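Local coordinates for phosphate ABC transporter, phosphate-binding protein (Clostridium perfringens, PDB 4Q8R) that probably captures inorganic phosphate with high affinity outside the cell membrane and delivers it to an ABC-type transporter for uptake, at residues 17-22 and 34-39; 70-75 and 210-215; 80-85 and 173-178. All coordinates share one frame; numbering follows the deposited sequence.

Contact 1 of 3, residues 17-22 and 34-39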
ATOM      1  N   VAL A  17       3.157  -6.384   7.531  1.00 27.67           N
ATOM      2  CA  VAL A  17       2.457  -7.674   7.754  1.00 27.80           C
ATOM      3  C   VAL A  17       3.290  -8.878   7.409  1.00 27.34           C
ATOM      4  O   VAL A  17       3.251  -9.901   8.111  1.00 28.53           O
ATOM      5  CB  VAL A  17       1.061  -7.714   7.095  1.00 25.72           C
ATOM      6  CG1 VAL A  17       1.070  -7.817   5.574  1.00 26.11           C
ATOM      7  CG2 VAL A  17       0.215  -8.860   7.681  1.00 27.40           C
ATOM      8  N   MET A  18       4.054  -8.807   6.328  1.00 26.55           N
ATOM      9  CA  MET A  18       4.920  -9.890   6.015  1.00 25.29           C
ATOM     10  C   MET A  18       5.961 -10.170   7.086  1.00 28.10           C
ATOM     11  O   MET A  18       6.260 -11.373   7.412  1.00 27.88           O
ATOM     12  CB  MET A  18       5.647  -9.603   4.659  1.00 24.19           C
ATOM     13  CG  MET A  18       6.242 -10.884   4.032  1.00 29.84           C
ATOM     14  SD  MET A  18       4.996 -12.133   3.568  1.00 33.66           S
ATOM     15  CE  MET A  18       4.022 -11.335   2.377  1.00 34.36           C
ATOM     16  N   GLU A  19       6.521  -9.112   7.706  1.00 28.95           N
ATOM     17  CA  GLU A  19       7.481  -9.300   8.806  1.00 30.69           C
ATOM     18  C   GLU A  19       6.759  -9.991  10.015  1.00 28.08           C
ATOM     19  O   GLU A  19       7.297 -10.921  10.650  1.00 28.62           O
ATOM     20  CB  GLU A  19       8.062  -7.981   9.317  1.00 30.33           C
ATOM     21  CG  GLU A  19       8.921  -7.202   8.291  1.00 36.67           C
ATOM     22  CD  GLU A  19       9.398  -5.843   8.824  1.00 46.37           C
ATOM     23  OE1 GLU A  19       9.132  -5.484  10.022  1.00 46.84           O
ATOM     24  OE2 GLU A  19      10.062  -5.154   8.049  1.00 49.80           O
ATOM     25  N   ALA A  20       5.549  -9.550  10.310  1.00 27.94           N
ATOM     26  CA  ALA A  20       4.781 -10.146  11.428  1.00 31.66           C
ATOM     27  C   ALA A  20       4.475 -11.599  11.142  1.00 29.58           C
ATOM     28  O   ALA A  20       4.559 -12.486  12.048  1.00 30.36           O
ATOM     29  CB  ALA A  20       3.502  -9.349  11.639  1.00 31.14           C
ATOM     30  N   GLU A  21       4.104 -11.885   9.913  1.00 30.69           N
ATOM     31  CA  GLU A  21       3.865 -13.250   9.474  1.00 28.72           C
ATOM     32  C   GLU A  21       5.086 -14.117   9.627  1.00 28.95           C
ATOM     33  O   GLU A  21       4.999 -15.273  10.139  1.00 30.20           O
ATOM     34  CB  GLU A  21       3.314 -13.332   8.044  1.00 26.96           C
ATOM     35  CG  GLU A  21       1.988 -12.611   7.755  1.00 28.27           C
ATOM     36  CD  GLU A  21       0.736 -13.315   8.302  1.00 31.90           C
ATOM     37  OE1 GLU A  21       0.852 -14.404   8.935  1.00 34.15           O
ATOM     38  OE2 GLU A  21      -0.361 -12.741   8.112  1.00 34.79           O
ATOM     39  N   ALA A  22       6.241 -13.589   9.225  1.00 29.33           N
ATOM     40  CA  ALA A  22       7.458 -14.337   9.300  1.00 28.31           C
ATOM     41  C   ALA A  22       7.811 -14.655  10.726  1.00 30.55           C
ATOM     42  O   ALA A  22       8.276 -15.756  11.029  1.00 32.47           O
ATOM     43  CB  ALA A  22       8.618 -13.579   8.563  1.00 28.43           C
ATOM     44  N   ILE A  34      12.800 -16.705   6.459  1.00 27.64           N
ATOM     45  CA  ILE A  34      12.117 -15.883   5.494  1.00 27.20           C
ATOM     46  C   ILE A  34      12.897 -14.582   5.380  1.00 28.29           C
ATOM     47  O   ILE A  34      13.129 -13.908   6.381  1.00 28.95           O
ATOM     48  CB  ILE A  34      10.675 -15.482   5.937  1.00 28.44           C
ATOM     49  CG1 ILE A  34       9.854 -16.705   6.220  1.00 30.67           C
ATOM     50  CG2 ILE A  34       9.986 -14.680   4.864  1.00 29.45           C
ATOM     51  CD1 ILE A  34       9.718 -17.631   5.098  1.00 28.05           C
ATOM     52  N   GLU A  35      13.261 -14.232   4.156  1.00 26.63           N
ATOM     53  CA  GLU A  35      14.087 -13.005   3.868  1.00 24.60           C
ATOM     54  C   GLU A  35      13.168 -12.010   3.135  1.00 22.40           C
ATOM     55  O   GLU A  35      12.672 -12.319   2.076  1.00 27.87           O
ATOM     56  CB  GLU A  35      15.305 -13.333   3.039  1.00 29.31           C
ATOM     57  CG  GLU A  35      16.297 -14.244   3.771  1.00 38.30           C
ATOM     58  CD  GLU A  35      17.304 -14.988   2.870  1.00 47.55           C
ATOM     59  OE1 GLU A  35      18.120 -15.744   3.423  1.00 58.76           O
ATOM     60  OE2 GLU A  35      17.301 -14.833   1.636  1.00 51.78           O
ATOM     61  N   ILE A  36      12.946 -10.812   3.694  1.00 22.67           N
ATOM     62  CA  ILE A  36      12.017  -9.860   3.171  1.00 21.15           C
ATOM     63  C   ILE A  36      12.756  -8.575   2.809  1.00 22.84           C
ATOM     64  O   ILE A  36      13.393  -7.974   3.685  1.00 24.08           O
ATOM     65  CB  ILE A  36      10.905  -9.490   4.196  1.00 22.55           C
ATOM     66  CG1 ILE A  36      10.157 -10.766   4.624  1.00 25.16           C
ATOM     67  CG2 ILE A  36       9.915  -8.479   3.652  1.00 23.85           C
ATOM     68  CD1 ILE A  36       9.470 -10.659   5.953  1.00 29.07           C
ATOM     69  N   ASN A  37      12.678  -8.153   1.540  1.00 20.99           N
ATOM     70  CA  ASN A  37      13.275  -6.895   1.075  1.00 18.79           C
ATOM     71  C   ASN A  37      12.200  -5.993   0.494  1.00 21.07           C
ATOM     72  O   ASN A  37      11.487  -6.367  -0.433  1.00 22.26           O
ATOM     73  CB  ASN A  37      14.274  -7.273   0.002  1.00 21.72           C
ATOM     74  CG  ASN A  37      15.166  -6.138  -0.360  1.00 30.63           C
ATOM     75  OD1 ASN A  37      15.269  -5.125   0.366  1.00 31.88           O
ATOM     76  ND2 ASN A  37      15.798  -6.263  -1.523  1.00 30.14           N
ATOM     77  N   GLN A  38      12.002  -4.832   1.089  1.00 19.35           N
ATOM     78  CA  GLN A  38      10.951  -3.942   0.753  1.00 19.01           C
ATOM     79  C   GLN A  38      11.477  -2.919  -0.269  1.00 21.53           C
ATOM     80  O   GLN A  38      12.281  -2.041   0.064  1.00 23.89           O
ATOM     81  CB  GLN A  38      10.474  -3.166   1.973  1.00 22.13           C
ATOM     82  CG  GLN A  38       9.835  -4.104   2.977  1.00 23.87           C
ATOM     83  CD  GLN A  38       9.327  -3.413   4.185  1.00 26.77           C
ATOM     84  OE1 GLN A  38       8.547  -2.470   4.048  1.00 29.08           O
ATOM     85  NE2 GLN A  38       9.680  -3.902   5.361  1.00 31.08           N
ATOM     86  N   ILE A  39      11.023  -3.077  -1.491  1.00 22.05           N
ATOM     87  CA  ILE A  39      11.546  -2.334  -2.644  1.00 20.79           C
ATOM     88  C   ILE A  39      10.450  -1.774  -3.539  1.00 21.24           C
ATOM     89  O   ILE A  39      10.736  -1.211  -4.607  1.00 21.78           O
ATOM     90  CB  ILE A  39      12.515  -3.256  -3.448  1.00 22.99           C
ATOM     91  CG1 ILE A  39      11.811  -4.510  -3.974  1.00 22.44           C
ATOM     92  CG2 ILE A  39      13.744  -3.533  -2.669  1.00 24.54           C
ATOM     93  CD1 ILE A  39      12.698  -5.426  -4.794  1.00 23.65           C
TER
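Ile-34 opens the strand by laying its branched CB against the methyl of Ala-22, the two CB atoms 3.8 Å apart. A methyl is all that Ala-22 offers, which lets the helix come down close where the CA atoms of the pair are only 6.2 Å apart. Two residues on, Ile-36 points the same way and reaches deepest. With its CG1 anti to the carbonyl carbon (chi1 -58°) and the chain extended beyond it, CD1 pushes against the helix backbone itself, 3.6 Å from the carbonyl O of Met-18 and 3.7 Å from CA of Glu-19. The same methyl lies 3.8 Å from CG of Met-18, whose chain then bends away toward Phe-224 and Ile-228 of helix 219-229. Gln-38 ends the row at a more polar margin: its NE2 comes within 3.0 Å of Glu-19 OE2, but the angle is poor for a hydrogen bond, and the carboxylate and amide planes stand 67° apart. Every second strand residue thus meets the helix, which runs nearly antiparallel to it at 169°. Strand 6-10, helix 15-28 and strand 34-38, the two strands parallel and hydrogen-bonded, form a classic beta-alpha-beta unit of the alpha/beta fold of the PBP (substrate-binding protein) superfamily.

Contact 2 of 3, residues 70-75 and 210-215. With ZN (zinc ion), chain F.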
ATOM      1  N   GLY A  70       4.237 -16.123 -16.323  1.00 42.94           N
ATOM      2  CA  GLY A  70       3.915 -17.382 -15.615  1.00 41.73           C
ATOM      3  C   GLY A  70       3.689 -17.209 -14.115  1.00 43.55           C
ATOM      4  O   GLY A  70       3.972 -18.119 -13.324  1.00 40.90           O
ATOM      5  N   LEU A  71       3.225 -16.035 -13.695  1.00 41.37           N
ATOM      6  CA  LEU A  71       3.054 -15.806 -12.253  1.00 36.28           C
ATOM      7  C   LEU A  71       1.691 -16.213 -11.758  1.00 36.13           C
ATOM      8  O   LEU A  71       0.698 -15.855 -12.348  1.00 41.35           O
ATOM      9  CB  LEU A  71       3.319 -14.348 -11.871  1.00 36.23           C
ATOM     10  CG  LEU A  71       4.732 -13.761 -11.959  1.00 35.55           C
ATOM     11  CD1 LEU A  71       4.636 -12.246 -11.662  1.00 30.51           C
ATOM     12  CD2 LEU A  71       5.723 -14.464 -11.038  1.00 35.98           C
ATOM     13  N   LYS A  72       1.666 -17.048 -10.711  1.00 36.31           N
ATOM     14  CA  LYS A  72       0.455 -17.344  -9.966  1.00 38.17           C
ATOM     15  C   LYS A  72       0.274 -16.233  -8.938  1.00 31.67           C
ATOM     16  O   LYS A  72       1.241 -15.653  -8.469  1.00 33.44           O
ATOM     17  CB  LYS A  72       0.628 -18.685  -9.266  1.00 39.65           C
ATOM     18  CG  LYS A  72       0.817 -19.877 -10.228  1.00 56.07           C
ATOM     19  CD  LYS A  72      -0.280 -19.951 -11.301  1.00 62.71           C
ATOM     20  CE  LYS A  72      -0.254 -21.254 -12.128  1.00 77.18           C
ATOM     21  NZ  LYS A  72      -0.665 -22.471 -11.349  1.00 81.45           N
ATOM     22  N   GLU A  73      -0.976 -15.954  -8.597  1.00 37.81           N
ATOM     23  CA  GLU A  73      -1.254 -14.989  -7.561  0.59 35.38           C
ATOM     24  C   GLU A  73      -2.047 -15.548  -6.437  1.00 35.65           C
ATOM     25  O   GLU A  73      -2.962 -16.382  -6.613  1.00 40.51           O
ATOM     26  CB  GLU A  73      -2.013 -13.819  -8.138  0.59 40.25           C
ATOM     27  CG  GLU A  73      -1.508 -13.451  -9.492  0.59 40.81           C
ATOM     28  CD  GLU A  73      -2.485 -12.545 -10.152  0.59 41.20           C
ATOM     29  OE1 GLU A  73      -2.906 -12.851 -11.277  0.59 55.05           O
ATOM     30  OE2 GLU A  73      -2.902 -11.570  -9.497  0.59 42.48           O
ATOM     31  N   VAL A  74      -1.698 -15.109  -5.247  1.00 33.14           N
ATOM     32  CA  VAL A  74      -2.462 -15.495  -4.044  1.00 32.97           C
ATOM     33  C   VAL A  74      -2.794 -14.187  -3.302  1.00 33.86           C
ATOM     34  O   VAL A  74      -1.885 -13.493  -2.820  1.00 32.98           O
ATOM     35  CB  VAL A  74      -1.650 -16.429  -3.111  1.00 35.01           C
ATOM     36  CG1 VAL A  74      -2.368 -16.673  -1.826  1.00 43.53           C
ATOM     37  CG2 VAL A  74      -1.368 -17.726  -3.804  1.00 46.61           C
ATOM     38  N   GLU A  75      -4.083 -13.901  -3.174  1.00 33.83           N
ATOM     39  CA  GLU A  75      -4.507 -12.787  -2.392  1.00 33.60           C
ATOM     40  C   GLU A  75      -4.316 -13.155  -0.897  1.00 36.32           C
ATOM     41  O   GLU A  75      -4.908 -14.148  -0.407  1.00 35.56           O
ATOM     42  CB  GLU A  75      -5.946 -12.439  -2.763  1.00 38.05           C
ATOM     43  CG  GLU A  75      -6.491 -11.187  -2.168  1.00 48.82           C
ATOM     44  CD  GLU A  75      -7.932 -10.848  -2.654  1.00 56.50           C
ATOM     45  OE1 GLU A  75      -8.271 -11.091  -3.846  1.00 71.35           O
ATOM     46  OE2 GLU A  75      -8.740 -10.312  -1.851  1.00 78.98           O
ATOM     47  N   ALA A 210       0.702 -12.268  -2.943  1.00 28.32           N
ATOM     48  CA  ALA A 210       1.934 -12.995  -3.016  1.00 25.48           C
ATOM     49  C   ALA A 210       1.925 -13.637  -4.418  1.00 31.40           C
ATOM     50  O   ALA A 210       0.908 -14.284  -4.792  1.00 29.84           O
ATOM     51  CB  ALA A 210       1.911 -14.094  -1.952  1.00 26.09           C
ATOM     52  N   VAL A 211       3.004 -13.442  -5.193  1.00 28.08           N
ATOM     53  CA  VAL A 211       3.110 -13.899  -6.524  1.00 29.24           C
ATOM     54  C   VAL A 211       4.381 -14.734  -6.676  1.00 26.65           C
ATOM     55  O   VAL A 211       5.391 -14.501  -6.020  1.00 27.21           O
ATOM     56  CB  VAL A 211       3.061 -12.764  -7.594  1.00 27.04           C
ATOM     57  CG1 VAL A 211       1.806 -11.939  -7.431  1.00 28.85           C
ATOM     58  CG2 VAL A 211       4.325 -11.885  -7.549  1.00 28.12           C
ATOM     59  N   TYR A 212       4.293 -15.750  -7.517  1.00 28.42           N
ATOM     60  CA  TYR A 212       5.363 -16.738  -7.623  1.00 29.01           C
ATOM     61  C   TYR A 212       5.160 -17.519  -8.929  1.00 31.67           C
ATOM     62  O   TYR A 212       4.068 -17.595  -9.481  1.00 33.03           O
ATOM     63  CB  TYR A 212       5.370 -17.687  -6.410  1.00 31.21           C
ATOM     64  CG  TYR A 212       4.107 -18.466  -6.235  1.00 37.55           C
ATOM     65  CD1 TYR A 212       3.910 -19.683  -6.908  1.00 38.78           C
ATOM     66  CD2 TYR A 212       3.087 -17.981  -5.416  1.00 36.67           C
ATOM     67  CE1 TYR A 212       2.762 -20.401  -6.745  1.00 41.61           C
ATOM     68  CE2 TYR A 212       1.903 -18.727  -5.223  1.00 41.22           C
ATOM     69  CZ  TYR A 212       1.750 -19.931  -5.901  1.00 39.85           C
ATOM     70  OH  TYR A 212       0.609 -20.675  -5.798  1.00 48.53           O
ATOM     71  N   LYS A 213       6.246 -18.097  -9.398  1.00 32.85           N
ATOM     72  CA  LYS A 213       6.210 -19.112 -10.419  1.00 34.65           C
ATOM     73  C   LYS A 213       6.125 -20.511  -9.755  1.00 37.33           C
ATOM     74  O   LYS A 213       6.863 -20.807  -8.798  1.00 36.57           O
ATOM     75  CB  LYS A 213       7.465 -19.027 -11.249  1.00 36.81           C
ATOM     76  CG  LYS A 213       7.624 -17.743 -12.013  1.00 35.22           C
ATOM     77  CD  LYS A 213       8.818 -18.006 -12.890  1.00 43.42           C
ATOM     78  CE  LYS A 213       8.901 -17.067 -14.026  1.00 50.82           C
ATOM     79  NZ  LYS A 213      10.325 -17.161 -14.430  1.00 54.16           N
ATOM     80  N   GLU A 214       5.230 -21.352 -10.252  1.00 40.69           N
ATOM     81  CA  GLU A 214       5.052 -22.695  -9.672  1.00 44.76           C
ATOM     82  C   GLU A 214       6.370 -23.463  -9.653  1.00 41.99           C
ATOM     83  O   GLU A 214       6.622 -24.249  -8.710  1.00 47.84           O
ATOM     84  CB  GLU A 214       3.962 -23.478 -10.410  1.00 53.42           C
ATOM     85  CG  GLU A 214       3.428 -24.700  -9.622  1.00 69.65           C
ATOM     86  CD  GLU A 214       2.592 -24.324  -8.381  1.00 80.94           C
ATOM     87  OE1 GLU A 214       1.566 -23.614  -8.551  1.00 79.39           O
ATOM     88  OE2 GLU A 214       2.954 -24.731  -7.238  1.00 78.21           O
ATOM     89  N   GLU A 215       7.201 -23.239 -10.689  1.00 46.63           N
ATOM     90  CA  GLU A 215       8.513 -23.913 -10.825  1.00 51.33           C
ATOM     91  C   GLU A 215       9.525 -23.528  -9.745  1.00 50.86           C
ATOM     92  O   GLU A 215      10.454 -24.320  -9.476  1.00 44.68           O
ATOM     93  CB  GLU A 215       9.191 -23.700 -12.194  1.00 63.01           C
ATOM     94  CG  GLU A 215       8.261 -23.720 -13.400  1.00 68.08           C
ATOM     95  CD  GLU A 215       7.636 -22.362 -13.618  1.00 72.99           C
ATOM     96  OE1 GLU A 215       6.435 -22.188 -13.248  1.00 52.24           O
ATOM     97  OE2 GLU A 215       8.382 -21.457 -14.069  1.00 69.15           O
TER
HETATM   98 ZN    ZN F 305      -4.491 -10.674 -10.699  0.80 35.63          ZN
HETATM   99  O   HOH W   1       3.826 -20.659 -12.699  1.00 52.89           O
HETATM  100  O   HOH W   2      -5.633 -10.480  -9.379  1.00 57.84           O
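Tyr-212 lays its ring beneath Lys-72, whose CB sits 4.0 Å from the ring centroid and 23° off the normal, a CH-pi contact displaced toward the rim. The ring is brought there by chi1 of 60°, which sets CG between the backbone N and the carbonyl carbon. Lysine suits both roles here: its aliphatic root covers the ring while NZ reaches toward Glu-214 OE1 in a long salt bridge of 3.8 Å. Val-74, on the same face of the sheet, meets the ring edge instead, with its CG2 3.7 Å from CE2 of Tyr-212. Ile-225 of helix 219-229 covers this face. On the reverse face Glu-73 and Val-211 run alongside each other in the same direction, while Leu-71 CD1 packs at 4.1 Å on Val-211 CG2. Antiparallel hydrogen bonds link Lys-72 with Tyr-212 and Val-74 with Ala-210, Val-74 N reaching Ala-210 O at 2.8 Å. One water joins Gly-70 O, Glu-214 N and Glu-215 OE1. The charged end of the contact is Glu-73: in the conformer described, OE2 binds zinc at 2.2 Å beside Asp-61 and a water, and OE1 more distantly at 2.8 Å. OE1 also pairs with Lys-67, so metal and ammonium together would be expected to stabilise the carboxylate as an anion.

Contact 3 of 3, residues 80-85 and 173-178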
ATOM      1  N   GLY A  80      -6.827  -0.834   2.625  1.00 26.87           N
ATOM      2  CA  GLY A  80      -7.246   0.498   2.330  1.00 25.37           C
ATOM      3  C   GLY A  80      -6.063   1.411   2.124  1.00 23.87           C
ATOM      4  O   GLY A  80      -4.972   1.203   2.678  1.00 26.25           O
ATOM      5  N   ILE A  81      -6.275   2.418   1.289  1.00 24.41           N
ATOM      6  CA  ILE A  81      -5.267   3.463   1.112  1.00 24.90           C
ATOM      7  C   ILE A  81      -5.891   4.741   1.756  1.00 21.15           C
ATOM      8  O   ILE A  81      -6.963   5.227   1.336  1.00 24.67           O
ATOM      9  CB  ILE A  81      -4.956   3.746  -0.336  1.00 22.18           C
ATOM     10  CG1 ILE A  81      -4.368   2.469  -1.023  1.00 22.54           C
ATOM     11  CG2 ILE A  81      -3.998   4.946  -0.461  1.00 23.53           C
ATOM     12  CD1 ILE A  81      -4.201   2.601  -2.489  1.00 22.85           C
ATOM     13  N   ALA A  82      -5.184   5.254   2.734  1.00 24.83           N
ATOM     14  CA  ALA A  82      -5.534   6.496   3.406  1.00 23.72           C
ATOM     15  C   ALA A  82      -4.862   7.674   2.701  1.00 23.69           C
ATOM     16  O   ALA A  82      -3.783   7.569   2.193  1.00 24.21           O
ATOM     17  CB  ALA A  82      -5.064   6.470   4.831  1.00 26.59           C
ATOM     18  N   LEU A  83      -5.582   8.787   2.712  1.00 22.68           N
ATOM     19  CA  LEU A  83      -5.050  10.100   2.319  0.51 22.97           C
ATOM     20  C   LEU A  83      -4.703  10.742   3.624  1.00 23.65           C
ATOM     21  O   LEU A  83      -5.651  11.068   4.429  1.00 27.34           O
ATOM     22  CB  LEU A  83      -6.095  10.986   1.675  0.51 26.70           C
ATOM     23  CG  LEU A  83      -6.323  10.912   0.198  0.51 26.31           C
ATOM     24  CD1 LEU A  83      -5.073  11.340  -0.490  0.51 23.03           C
ATOM     25  CD2 LEU A  83      -6.763   9.532  -0.199  0.51 26.10           C
ATOM     26  N   ILE A  84      -3.426  10.901   3.880  1.00 21.62           N
ATOM     27  CA  ILE A  84      -2.977  11.428   5.165  1.00 21.74           C
ATOM     28  C   ILE A  84      -2.567  12.878   5.077  1.00 23.97           C
ATOM     29  O   ILE A  84      -1.924  13.306   4.087  1.00 23.38           O
ATOM     30  CB  ILE A  84      -1.870  10.572   5.771  1.00 22.90           C
ATOM     31  CG1 ILE A  84      -0.694  10.333   4.812  1.00 23.29           C
ATOM     32  CG2 ILE A  84      -2.466   9.235   6.206  1.00 25.52           C
ATOM     33  CD1 ILE A  84       0.536   9.894   5.539  1.00 25.88           C
ATOM     34  N   THR A  85      -2.896  13.619   6.136  1.00 26.25           N
ATOM     35  CA  THR A  85      -2.471  14.972   6.305  1.00 24.75           C
ATOM     36  C   THR A  85      -1.666  15.043   7.586  1.00 26.97           C
ATOM     37  O   THR A  85      -1.627  14.112   8.413  1.00 27.35           O
ATOM     38  CB  THR A  85      -3.649  15.954   6.356  1.00 25.24           C
ATOM     39  OG1 THR A  85      -4.364  15.710   7.582  1.00 28.92           O
ATOM     40  CG2 THR A  85      -4.600  15.837   5.200  1.00 30.15           C
ATOM     41  N   ILE A 173      -1.091   6.378   1.690  1.00 19.91           N
ATOM     42  CA  ILE A 173      -0.376   5.299   2.328  1.00 21.23           C
ATOM     43  C   ILE A 173      -1.319   4.213   2.777  1.00 20.92           C
ATOM     44  O   ILE A 173      -2.475   4.471   3.080  1.00 23.04           O
ATOM     45  CB  ILE A 173       0.366   5.865   3.530  1.00 23.98           C
ATOM     46  CG1 ILE A 173       1.493   4.979   3.982  1.00 22.99           C
ATOM     47  CG2 ILE A 173      -0.591   6.167   4.726  1.00 24.46           C
ATOM     48  CD1 ILE A 173       2.415   5.627   4.956  1.00 24.94           C
ATOM     49  N   SER A 174      -0.842   2.975   2.812  1.00 21.81           N
ATOM     50  CA  SER A 174      -1.611   1.852   3.368  1.00 20.35           C
ATOM     51  C   SER A 174      -2.085   2.161   4.815  1.00 22.60           C
ATOM     52  O   SER A 174      -1.337   2.735   5.608  1.00 22.31           O
ATOM     53  CB  SER A 174      -0.701   0.631   3.427  1.00 23.18           C
ATOM     54  OG  SER A 174      -1.212  -0.384   4.278  1.00 24.55           O
ATOM     55  N   PHE A 175      -3.284   1.704   5.135  1.00 22.67           N
ATOM     56  CA  PHE A 175      -3.825   1.825   6.477  1.00 25.67           C
ATOM     57  C   PHE A 175      -2.852   1.213   7.505  1.00 29.26           C
ATOM     58  O   PHE A 175      -2.868   1.605   8.708  1.00 28.97           O
ATOM     59  CB  PHE A 175      -5.105   1.024   6.586  1.00 25.89           C
ATOM     60  CG  PHE A 175      -6.338   1.639   5.983  1.00 29.41           C
ATOM     61  CD1 PHE A 175      -6.337   2.801   5.185  1.00 29.39           C
ATOM     62  CD2 PHE A 175      -7.605   0.997   6.228  1.00 30.37           C
ATOM     63  CE1 PHE A 175      -7.506   3.281   4.678  1.00 29.09           C
ATOM     64  CE2 PHE A 175      -8.772   1.522   5.756  1.00 30.83           C
ATOM     65  CZ  PHE A 175      -8.728   2.670   4.931  1.00 29.57           C
ATOM     66  N   SER A 176      -2.051   0.212   7.068  1.00 26.00           N
ATOM     67  CA  SER A 176      -1.081  -0.460   7.910  1.00 28.58           C
ATOM     68  C   SER A 176      -0.070   0.491   8.568  1.00 26.45           C
ATOM     69  O   SER A 176       0.533   0.206   9.588  1.00 31.10           O
ATOM     70  CB  SER A 176      -0.335  -1.578   7.131  1.00 28.15           C
ATOM     71  OG  SER A 176       0.143  -2.502   8.005  1.00 38.12           O
ATOM     72  N   TYR A 177       0.148   1.645   7.916  1.00 25.26           N
ATOM     73  CA  TYR A 177       1.101   2.637   8.413  1.00 28.17           C
ATOM     74  C   TYR A 177       0.436   3.786   9.145  1.00 26.51           C
ATOM     75  O   TYR A 177       1.134   4.657   9.657  1.00 27.85           O
ATOM     76  CB  TYR A 177       1.893   3.245   7.258  1.00 23.51           C
ATOM     77  CG  TYR A 177       2.967   2.325   6.693  1.00 24.66           C
ATOM     78  CD1 TYR A 177       2.638   1.215   5.902  1.00 25.11           C
ATOM     79  CD2 TYR A 177       4.308   2.571   6.974  1.00 24.88           C
ATOM     80  CE1 TYR A 177       3.645   0.396   5.373  1.00 22.49           C
ATOM     81  CE2 TYR A 177       5.295   1.750   6.489  1.00 25.28           C
ATOM     82  CZ  TYR A 177       4.982   0.665   5.699  1.00 23.95           C
ATOM     83  OH  TYR A 177       6.057  -0.025   5.191  1.00 24.94           O
ATOM     84  N   VAL A 178      -0.884   3.832   9.179  1.00 24.62           N
ATOM     85  CA  VAL A 178      -1.577   4.992   9.805  1.00 27.77           C
ATOM     86  C   VAL A 178      -1.521   4.837  11.323  1.00 34.70           C
ATOM     87  O   VAL A 178      -1.724   3.764  11.830  1.00 34.93           O
ATOM     88  CB  VAL A 178      -3.021   5.139   9.325  1.00 26.51           C
ATOM     89  CG1 VAL A 178      -3.713   6.276  10.083  1.00 30.99           C
ATOM     90  CG2 VAL A 178      -3.065   5.413   7.810  1.00 28.19           C
TER
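Phe-175 sets the flat of its ring over Gly-80, whose CA lies 3.5 Å from the ring centroid and only 7° off the normal. The bare glycine backbone is the hollow that receives the ring: with no side chain, Gly-80 lets the ring lie directly on its backbone. The same residue holds the ring's owner in place, since Phe-175 N donates to Gly-80 O at 3.0 Å, and a chi2 of 9° turns the ring so that its CE1 edge faces the backbone of Ala-82. Ala-82 offers the next shallow site. Its methyl fits against CD1 of Phe-175 and CG2 of Val-178, 3.9 and 3.7 Å from the Ala-82 CB respectively, and a small residue is what leaves room for both. Further along, Ile-84 supplies a bump of its own, its CG2 3.9 Å from CG2 of Ile-173; this branch also meets Val-178, the two side chains passing antiparallel to one another. Paired backbone bonds between Ala-82 and Ile-173 anchor the antiparallel strands, after which an ST turn, Ser-174 OG accepting from Ser-176 N, starts the short 3-10 segment. Asp-79 also bonds Ser-174 OG. Helix 156-164 packs on Ile-84 and Ile-173, helix 130-139 covers Ile-81 on the other face, and strand 182-187 lies alongside strand 71-86 at Leu-83 and Thr-85.

How the contacts relate
Strand 71-86 ties contact 2 to contact 3: it pairs with strand 205-213 near its start and with strand 169-174 farther on, and the centres of the two contacts lie about 26 Å apart, at different levels of this one strand. In sequence, contact 3 falls wholly between the two segments of contact 2. Contact 1 reaches the same sheet through strand 34-38, its centre about 17 Å from that of contact 2 and 19 Å from that of contact 3. It touches contact 3 where Gln-38 OE1 packs 3.7 Å from Tyr-177 OH, whereas contacts 1 and 2 stay about 6 Å apart at their nearest atoms. Of the three, contact 2 alone supplies a zinc ligand, Glu-73.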